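Putative sulfatase yidJ (Bacteroides fragilis, PDB 2QZU) probably hydrolyses sulfate esters as a metal-dependent arylsulfatase, a member of the sulfatase family within the alkaline phosphatase clan. Local coordinates at residues I307-S312 and M338-P343; M34-R39 and T311-I316. All blocks are in the same frame, centred on the assembly; numbering follows the deposited sequence.

Interaction 1. Residues I307-S312 and M338-P343; sequences IVVFTS and MILSWP
Residues 307-312 and 338-343 form an antiparallel strand pair inside the large mixed sheet of the sulfatase domain, in which Val308 faces Ser341 and Phe310 faces Ile339 as hydrogen-bonded pairs. The strand axes approach to 4.7 Å and their directions differ by 170°. Each hydrogen-bonded pair closes a ring of two bonds: Val308 N donates a hydrogen bond to Ser341 O at 2.9 Å and Ser341 N donates one to Val308 O, while Phe310 N reaches Ile339 O at 2.8 Å and Ile339 N reaches Phe310 O. Between them, Val309 and Leu340 form a non-hydrogen-bonded pair.

The core of this alpha/beta fold is otherwise largely parallel, as in the alkaline phosphatase clan. Strand 306-311 has parallel strand 29-35 on its other edge, and strand 338-341 is the one that reverses direction.

On the face bearing Val309 and Leu340, helix 361-368 packs over the sheet; Val309 CG2 touches Leu340 CG at 4.1 Å. The Met338 chain, bent at both chi2 and chi3 (73° and 72°), lies alongside Thr311 and brings CE to 3.5 Å from Thr311 OG1, a hydroxyl that bonds to the carbonyl of Pro337. Phe310, Ile339 and Ser341 point to the opposite face, against helix 54-61, with helix 267-299 also covering Phe310 and Val308. At the far end, Ile307 forms a CH-pi contact: CG1 sits over one face of the Trp342 indole, 4.0 Å from the five-membered ring centroid, while its CG2 branch turns instead to Leu340 CD2 at 3.9 Å.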
loop_
_atom_site.group_PDB
_atom_site.type_symbol
_atom_site.label_atom_id
_atom_site.label_comp_id
_atom_site.label_asym_id
_atom_site.label_seq_id
_atom_site.Cartn_x
_atom_site.Cartn_y
_atom_site.Cartn_z
ATOM N N ILE A 307 -33.910 3.724 17.297
ATOM C CA ILE A 307 -32.975 4.828 17.412
ATOM C C ILE A 307 -31.840 4.460 16.467
ATOM O O ILE A 307 -31.199 3.425 16.639
ATOM C CB ILE A 307 -32.410 4.955 18.838
ATOM C CG1 ILE A 307 -33.533 5.314 19.813
ATOM C CG2 ILE A 307 -31.303 6.013 18.867
ATOM C CD1 ILE A 307 -33.124 5.237 21.269
ATOM N N VAL A 308 -31.620 5.286 15.450
ATOM C CA VAL A 308 -30.543 5.045 14.500
ATOM C C VAL A 308 -29.470 6.085 14.774
ATOM O O VAL A 308 -29.755 7.280 14.847
ATOM C CB VAL A 308 -31.024 5.179 13.038
ATOM C CG1 VAL A 308 -29.842 4.996 12.069
ATOM C CG2 VAL A 308 -32.100 4.145 12.758
ATOM N N VAL A 309 -28.240 5.620 14.949
ATOM C CA VAL A 309 -27.119 6.504 15.222
ATOM C C VAL A 309 -26.028 6.308 14.182
ATOM O O VAL A 309 -25.702 5.169 13.844
ATOM C CB VAL A 309 -26.473 6.194 16.600
ATOM C CG1 VAL A 309 -25.320 7.154 16.861
ATOM C CG2 VAL A 309 -27.508 6.266 17.703
ATOM N N PHE A 310 -25.492 7.405 13.648
ATOM C CA PHE A 310 -24.363 7.306 12.723
ATOM C C PHE A 310 -23.260 8.144 13.348
ATOM O O PHE A 310 -23.429 9.347 13.562
ATOM C CB PHE A 310 -24.645 7.865 11.326
ATOM C CG PHE A 310 -23.455 7.751 10.403
ATOM C CD1 PHE A 310 -23.108 6.524 9.849
ATOM C CD2 PHE A 310 -22.625 8.847 10.170
ATOM C CE1 PHE A 310 -21.950 6.379 9.085
ATOM C CE2 PHE A 310 -21.459 8.714 9.405
ATOM C CZ PHE A 310 -21.124 7.479 8.865
ATOM N N THR A 311 -22.134 7.514 13.652
ATOM C CA THR A 311 -21.036 8.233 14.277
ATOM C C THR A 311 -19.689 7.618 13.889
ATOM O O THR A 311 -19.612 6.804 12.966
ATOM C CB THR A 311 -21.230 8.240 15.820
ATOM O OG1 THR A 311 -20.277 9.117 16.432
ATOM C CG2 THR A 311 -21.079 6.841 16.380
ATOM N N SER A 312 -18.627 8.014 14.580
ATOM C CA SER A 312 -17.290 7.506 14.281
ATOM C C SER A 312 -16.433 7.540 15.537
ATOM O O SER A 312 -16.720 8.291 16.468
ATOM C CB SER A 312 -16.641 8.356 13.184
ATOM O OG SER A 312 -15.370 7.843 12.811
HETATM N N MSE A 338 -22.197 12.737 14.148
HETATM C CA MSE A 338 -23.092 12.246 15.181
HETATM C C MSE A 338 -24.498 12.617 14.746
HETATM O O MSE A 338 -24.986 13.709 15.040
HETATM C CB MSE A 338 -22.751 12.908 16.521
HETATM C CG MSE A 338 -23.615 12.500 17.695
HETATM SE SE MSE A 338 -23.261 10.712 18.332
HETATM C CE MSE A 338 -21.521 11.004 19.168
ATOM N N ILE A 339 -25.124 11.702 14.014
ATOM C CA ILE A 339 -26.479 11.881 13.511
ATOM C C ILE A 339 -27.361 10.848 14.197
ATOM O O ILE A 339 -27.017 9.667 14.254
ATOM C CB ILE A 339 -26.537 11.655 11.984
ATOM C CG1 ILE A 339 -25.630 12.658 11.270
ATOM C CG2 ILE A 339 -27.973 11.800 11.486
ATOM C CD1 ILE A 339 -25.509 12.416 9.785
ATOM N N LEU A 340 -28.500 11.290 14.717
ATOM C CA LEU A 340 -29.404 10.386 15.407
ATOM C C LEU A 340 -30.851 10.632 14.994
ATOM O O LEU A 340 -31.285 11.777 14.846
ATOM C CB LEU A 340 -29.244 10.565 16.921
ATOM C CG LEU A 340 -29.901 9.576 17.891
ATOM C CD1 LEU A 340 -29.202 9.671 19.237
ATOM C CD2 LEU A 340 -31.387 9.870 18.032
ATOM N N SER A 341 -31.589 9.548 14.788
ATOM C CA SER A 341 -32.989 9.654 14.419
ATOM C C SER A 341 -33.811 8.677 15.244
ATOM O O SER A 341 -33.336 7.611 15.629
ATOM C CB SER A 341 -33.188 9.362 12.926
ATOM O OG SER A 341 -32.926 8.003 12.624
ATOM N N TRP A 342 -35.047 9.071 15.523
ATOM C CA TRP A 342 -36.003 8.267 16.276
ATOM C C TRP A 342 -37.318 9.008 16.063
ATOM O O TRP A 342 -37.800 9.720 16.946
ATOM C CB TRP A 342 -35.644 8.227 17.768
ATOM C CG TRP A 342 -36.541 7.308 18.566
ATOM C CD1 TRP A 342 -37.419 6.384 18.070
ATOM C CD2 TRP A 342 -36.638 7.224 19.994
ATOM N NE1 TRP A 342 -38.058 5.731 19.101
ATOM C CE2 TRP A 342 -37.596 6.227 20.293
ATOM C CE3 TRP A 342 -36.006 7.895 21.054
ATOM C CZ2 TRP A 342 -37.939 5.884 21.606
ATOM C CZ3 TRP A 342 -36.348 7.551 22.360
ATOM C CH2 TRP A 342 -37.307 6.554 22.623
ATOM N N PRO A 343 -37.904 8.857 14.863
ATOM C CA PRO A 343 -39.160 9.502 14.476
ATOM C C PRO A 343 -40.270 9.484 15.523
ATOM O O PRO A 343 -40.915 10.501 15.763
ATOM C CB PRO A 343 -39.546 8.756 13.204
ATOM C CG PRO A 343 -38.217 8.457 12.592
ATOM C CD PRO A 343 -37.424 7.969 13.789
#

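Interaction 2. Residues M34-R39 and T311-I316; sequences MADQYR and TSDHGI
Strand 29-35 and the strand ending at Thr311 run parallel here, with Met34 bridged to Thr311 and Ala35 N bonded to Thr311 O at 3.2 Å. Beyond this pair both segments run on past the C-terminal ends of their strands, and residues 35-38 make a type II beta turn against the loop 312-316.

Ser312 ties that turn together: with OG anti to the backbone N (chi1 -177°), its hydroxyl donates to Ala35 O at 2.6 Å and accepts from Tyr38 N at 3.0 Å, thus spanning both ends of the turn. Asp313 OD1 accepts the backbone N-H of Gln37, N-H...O angle 167°. The carboxylates of Asp36 and Asp313 meet with planes 71° apart, Asp36 OD2 lying 2.7 Å from Asp313 OD2. His314 donates from ND1 to Gly315 O, which fixes its ring rotation, and CE1 lies 3.3 Å from Gln37 OE1, an oxygen that takes a hydrogen bond from Lys326. Ile316 packs CD1 against the Gln37 amide and CG2 against the Arg39 chain.

Ser76, predicted to be converted to formylglycine but unmodified here, touches both aspartates; the cluster is consistent with the calcium site that sulfatases build at this place, and Arg80 and Lys132, salt-bridged to Asp36, probably offset its crowded carboxylates.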
loop_
_atom_site.group_PDB
_atom_site.type_symbol
_atom_site.label_atom_id
_atom_site.label_comp_id
_atom_site.label_asym_id
_atom_site.label_seq_id
_atom_site.Cartn_x
_atom_site.Cartn_y
_atom_site.Cartn_z
HETATM N N MSE A 34 -21.420 2.968 12.628
HETATM C CA MSE A 34 -20.232 3.792 12.739
HETATM C C MSE A 34 -19.267 3.433 11.628
HETATM O O MSE A 34 -19.223 2.296 11.164
HETATM C CB MSE A 34 -19.567 3.626 14.111
HETATM C CG MSE A 34 -19.049 2.239 14.424
HETATM SE SE MSE A 34 -18.206 2.188 16.178
HETATM C CE MSE A 34 -19.065 0.609 16.897
ATOM N N ALA A 35 -18.524 4.433 11.180
ATOM C CA ALA A 35 -17.541 4.258 10.129
ATOM C C ALA A 35 -16.263 4.774 10.760
ATOM O O ALA A 35 -16.228 5.882 11.289
ATOM C CB ALA A 35 -17.915 5.091 8.909
ATOM N N ASP A 36 -15.217 3.961 10.715
ATOM C CA ASP A 36 -13.952 4.329 11.321
ATOM C C ASP A 36 -13.232 5.492 10.628
ATOM O O ASP A 36 -13.237 5.608 9.402
ATOM C CB ASP A 36 -13.052 3.084 11.364
ATOM C CG ASP A 36 -11.838 3.264 12.245
ATOM O OD1 ASP A 36 -10.919 4.013 11.851
ATOM O OD2 ASP A 36 -11.806 2.658 13.337
ATOM N N GLN A 37 -12.635 6.367 11.435
ATOM C CA GLN A 37 -11.852 7.488 10.923
ATOM C C GLN A 37 -12.632 8.467 10.044
ATOM O O GLN A 37 -12.094 9.002 9.070
ATOM C CB GLN A 37 -10.655 6.922 10.159
ATOM C CG GLN A 37 -9.497 7.876 9.953
ATOM C CD GLN A 37 -8.181 7.129 9.878
ATOM O OE1 GLN A 37 -7.770 6.484 10.845
ATOM N NE2 GLN A 37 -7.516 7.207 8.733
ATOM N N TYR A 38 -13.883 8.722 10.418
ATOM C CA TYR A 38 -14.761 9.629 9.678
ATOM C C TYR A 38 -14.793 11.017 10.347
ATOM O O TYR A 38 -15.234 11.153 11.489
ATOM C CB TYR A 38 -16.176 9.026 9.637
ATOM C CG TYR A 38 -17.142 9.672 8.657
ATOM C CD1 TYR A 38 -17.433 11.035 8.723
ATOM C CD2 TYR A 38 -17.778 8.908 7.679
ATOM C CE1 TYR A 38 -18.339 11.623 7.833
ATOM C CE2 TYR A 38 -18.686 9.486 6.786
ATOM C CZ TYR A 38 -18.958 10.844 6.871
ATOM O OH TYR A 38 -19.850 11.426 5.995
ATOM N N ARG A 39 -14.325 12.042 9.636
ATOM C CA ARG A 39 -14.309 13.410 10.168
ATOM C C ARG A 39 -15.699 14.027 10.259
ATOM O O ARG A 39 -16.511 13.895 9.344
ATOM C CB ARG A 39 -13.428 14.322 9.310
ATOM C CG ARG A 39 -11.942 14.072 9.469
ATOM C CD ARG A 39 -11.105 15.182 8.836
ATOM N NE ARG A 39 -11.215 15.238 7.378
ATOM C CZ ARG A 39 -12.084 15.997 6.712
ATOM N NH1 ARG A 39 -12.938 16.774 7.364
ATOM N NH2 ARG A 39 -12.084 15.990 5.386
ATOM N N THR A 311 -22.134 7.514 13.652
ATOM C CA THR A 311 -21.036 8.233 14.277
ATOM C C THR A 311 -19.689 7.618 13.889
ATOM O O THR A 311 -19.612 6.804 12.966
ATOM C CB THR A 311 -21.230 8.240 15.820
ATOM O OG1 THR A 311 -20.277 9.117 16.432
ATOM C CG2 THR A 311 -21.079 6.841 16.380
ATOM N N SER A 312 -18.627 8.014 14.580
ATOM C CA SER A 312 -17.290 7.506 14.281
ATOM C C SER A 312 -16.433 7.540 15.537
ATOM O O SER A 312 -16.720 8.291 16.468
ATOM C CB SER A 312 -16.641 8.356 13.184
ATOM O OG SER A 312 -15.370 7.843 12.811
ATOM N N ASP A 313 -15.382 6.726 15.561
ATOM C CA ASP A 313 -14.504 6.677 16.722
ATOM C C ASP A 313 -13.523 7.842 16.774
ATOM O O ASP A 313 -13.033 8.192 17.846
ATOM C CB ASP A 313 -13.762 5.329 16.778
ATOM C CG ASP A 313 -12.990 5.006 15.502
ATOM O OD1 ASP A 313 -13.235 5.625 14.449
ATOM O OD2 ASP A 313 -12.132 4.098 15.555
ATOM N N HIS A 314 -13.244 8.440 15.620
ATOM C CA HIS A 314 -12.332 9.581 15.534
ATOM C C HIS A 314 -12.186 10.099 14.109
ATOM O O HIS A 314 -12.612 9.448 13.152
ATOM C CB HIS A 314 -10.942 9.212 16.075
ATOM C CG HIS A 314 -10.283 8.085 15.347
ATOM N ND1 HIS A 314 -9.752 8.216 14.081
ATOM C CD2 HIS A 314 -10.074 6.794 15.708
ATOM C CE1 HIS A 314 -9.248 7.056 13.693
ATOM N NE2 HIS A 314 -9.431 6.178 14.665
ATOM N N GLY A 315 -11.594 11.286 13.989
ATOM C CA GLY A 315 -11.366 11.888 12.690
ATOM C C GLY A 315 -9.969 11.556 12.190
ATOM O O GLY A 315 -9.449 10.474 12.470
ATOM N N ILE A 316 -9.355 12.486 11.464
ATOM C CA ILE A 316 -8.017 12.266 10.918
ATOM C C ILE A 316 -7.396 13.605 10.499
ATOM O O ILE A 316 -8.099 14.496 10.014
ATOM C CB ILE A 316 -8.089 11.306 9.685
ATOM C CG1 ILE A 316 -6.688 10.888 9.250
ATOM C CG2 ILE A 316 -8.826 11.976 8.529
ATOM C CD1 ILE A 316 -6.020 9.952 10.215
#

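Both contacts are buried and meet on strand 306-311, sharing Thr311 and Ser312, yet they show how one strand can serve two purposes along its length. Interaction 1 lies within the sheet, where regular backbone bonds and aliphatic packing join the strand to its antiparallel neighbour. Interaction 2 begins on the strand's other, parallel neighbour and continues beyond the C-terminal ends of the strands, where hydroxyl, carboxylate and imidazole groups do most of the work and loops replace strands. The two touch directly through Phe310, whose ring meets that of Tyr38 edge-to-face and also reaches Ala35 CB. The apolar framework thus passes within a few residues into a polar end that, as in other sulfatases, probably forms part of the active site.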